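Long-range contact in RidA family protein (Psychrobacter sp. MES7-P7E, PDB 6L8P), which probably hydrolyses reactive enamine and imine intermediates to the corresponding keto acids with release of ammonia, as other RidA deaminases do: residues Lys68-Gln73 and Gly134-Ile139. The protein carries 1 engineered substitution. Numbering follows the deposited sequence.
Sequences KAQAEQ and GGVVEI
Q70 reaches from its helix to the backbone just ahead of strand 137-144 and shows how a single primary amide can pin a loop to a helix. Its chain runs extended beyond CG, with CG anti to the carbonyl carbon (chi1 -78°), and this carries the amide away from the helix to the backbone of G135 and V136. There Q70 OE1 accepts the N-H of V136 at 3.0 Å. The bond is almost straight (177°), the donor tilted 15° from the carbonyl plane. The same oxygen accepts a second hydrogen bond, from a water 2.7 Å from Q70 OE1, and that water also donates to the main-chain O of V137. At the other end, Q70 NE2 donates to a second water, which in turn donates to G134 O, and also to the backbone O of R64. With both ends engaged, the amide is fixed against a flip and tied to V136 directly and to G134 and V137 through waters.

The side chain of V136 crosses that of Q70 at about a right angle. Its CG2 methyl lies over one face of the amide, 3.4 Å from Q70 OE1 and 3.8 Å from Q70 CD. V137 is directed at the helix itself: its CG1, set between its own backbone N and carbonyl carbon, rests 3.9 Å from Q70 CB and 4.4 Å from A71 CB.

Together these contacts seat the first turns of helix 67-84 on the start of the strand. F67 adds to the cover over both valines, L99 of strand 92-99 touches V137, and V111 of helix 105-115 packs on A71. The contact thus lies where two helices pack on one face of a mixed sheet, the architecture of the RidA (YjgF/L-PSP) family, trimeric as here.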
loop_
_atom_site.group_PDB
_atom_site.type_symbol
_atom_site.label_atom_id
_atom_site.label_comp_id
_atom_site.label_asym_id
_atom_site.label_seq_id
_atom_site.Cartn_x
_atom_site.Cartn_y
_atom_site.Cartn_z
ATOM N N LYS A 68 2.646 19.458 -11.394
ATOM C CA LYS A 68 3.799 19.875 -10.595
ATOM C C LYS A 68 3.363 20.593 -9.322
ATOM O O LYS A 68 3.889 20.335 -8.228
ATOM C CB LYS A 68 4.716 20.786 -11.423
ATOM C CG LYS A 68 6.033 21.054 -10.696
ATOM C CD LYS A 68 7.079 21.570 -11.691
ATOM C CE LYS A 68 8.207 22.248 -10.968
ATOM N NZ LYS A 68 8.766 23.351 -11.812
ATOM N N ALA A 69 2.417 21.526 -9.462
ATOM C CA ALA A 69 1.943 22.278 -8.313
ATOM C C ALA A 69 1.247 21.367 -7.306
ATOM O O ALA A 69 1.424 21.519 -6.093
ATOM C CB ALA A 69 1.009 23.393 -8.786
ATOM N N GLN A 70 0.463 20.401 -7.796
ATOM C CA GLN A 70 -0.149 19.450 -6.868
ATOM C C GLN A 70 0.896 18.604 -6.165
ATOM O O GLN A 70 0.778 18.366 -4.959
ATOM C CB GLN A 70 -1.138 18.535 -7.596
ATOM C CG GLN A 70 -2.464 19.253 -7.872
ATOM C CD GLN A 70 -3.493 18.382 -8.540
ATOM O OE1 GLN A 70 -3.591 17.188 -8.268
ATOM N NE2 GLN A 70 -4.265 18.965 -9.445
ATOM N N ALA A 71 1.931 18.141 -6.891
ATOM C CA ALA A 71 2.974 17.328 -6.243
ATOM C C ALA A 71 3.755 18.124 -5.184
ATOM O O ALA A 71 4.055 17.608 -4.090
ATOM C CB ALA A 71 3.931 16.771 -7.302
ATOM N N GLU A 72 4.103 19.379 -5.499
ATOM C CA GLU A 72 4.759 20.224 -4.518
ATOM C C GLU A 72 3.877 20.426 -3.297
ATOM O O GLU A 72 4.368 20.418 -2.160
ATOM C CB GLU A 72 5.119 21.571 -5.154
ATOM C CG GLU A 72 6.182 21.385 -6.229
ATOM C CD GLU A 72 6.483 22.637 -7.047
ATOM O OE1 GLU A 72 5.659 23.578 -7.062
ATOM O OE2 GLU A 72 7.555 22.669 -7.695
ATOM N N GLN A 73 2.565 20.626 -3.521
ATOM C CA GLN A 73 1.638 20.820 -2.414
ATOM C C GLN A 73 1.486 19.549 -1.585
ATOM O O GLN A 73 1.412 19.609 -0.355
ATOM C CB GLN A 73 0.286 21.275 -2.969
ATOM C CG GLN A 73 -0.758 21.578 -1.856
ATOM C CD GLN A 73 -0.355 22.810 -1.049
ATOM O OE1 GLN A 73 -0.141 23.887 -1.640
ATOM N NE2 GLN A 73 -0.140 22.652 0.242
ATOM N N GLY A 134 -10.682 14.334 -8.131
ATOM C CA GLY A 134 -10.053 14.638 -9.401
ATOM C C GLY A 134 -8.596 15.018 -9.290
ATOM O O GLY A 134 -8.044 15.565 -10.251
ATOM N N GLY A 135 -7.954 14.732 -8.172
ATOM C CA GLY A 135 -6.509 14.931 -8.081
ATOM C C GLY A 135 -5.749 14.084 -9.097
ATOM O O GLY A 135 -6.247 13.089 -9.629
ATOM N N VAL A 136 -4.517 14.522 -9.410
ATOM C CA VAL A 136 -3.655 13.755 -10.319
ATOM C C VAL A 136 -2.479 13.105 -9.608
ATOM O O VAL A 136 -1.702 12.388 -10.257
ATOM C CB VAL A 136 -3.155 14.606 -11.507
ATOM C CG1 VAL A 136 -4.364 15.088 -12.277
ATOM C CG2 VAL A 136 -2.313 15.773 -11.064
ATOM N N VAL A 137 -2.335 13.278 -8.304
ATOM C CA VAL A 137 -1.265 12.606 -7.554
ATOM C C VAL A 137 -1.706 12.466 -6.096
ATOM O O VAL A 137 -2.227 13.414 -5.495
ATOM C CB VAL A 137 0.090 13.368 -7.681
ATOM C CG1 VAL A 137 -0.035 14.838 -7.263
ATOM C CG2 VAL A 137 1.148 12.664 -6.817
ATOM N N GLU A 138 -1.512 11.268 -5.528
ATOM C CA GLU A 138 -1.739 11.005 -4.110
ATOM C C GLU A 138 -0.499 10.299 -3.584
ATOM O O GLU A 138 0.013 9.403 -4.256
ATOM C CB GLU A 138 -2.988 10.094 -3.905
ATOM C CG GLU A 138 -3.241 9.750 -2.465
ATOM C CD GLU A 138 -4.546 8.967 -2.289
ATOM O OE1 GLU A 138 -5.397 8.944 -3.222
ATOM O OE2 GLU A 138 -4.761 8.368 -1.211
ATOM N N ILE A 139 0.013 10.707 -2.418
ATOM C CA ILE A 139 1.192 10.053 -1.852
ATOM C C ILE A 139 0.896 9.696 -0.421
ATOM O O ILE A 139 0.456 10.548 0.355
ATOM C CB ILE A 139 2.442 10.948 -1.949
ATOM C CG1 ILE A 139 2.712 11.302 -3.424
ATOM C CG2 ILE A 139 3.641 10.238 -1.272
ATOM C CD1 ILE A 139 4.020 12.136 -3.652
HETATM O O HOH W 1 -3.558 15.723 -5.941
HETATM O O HOH W 2 -6.665 17.851 -10.819
#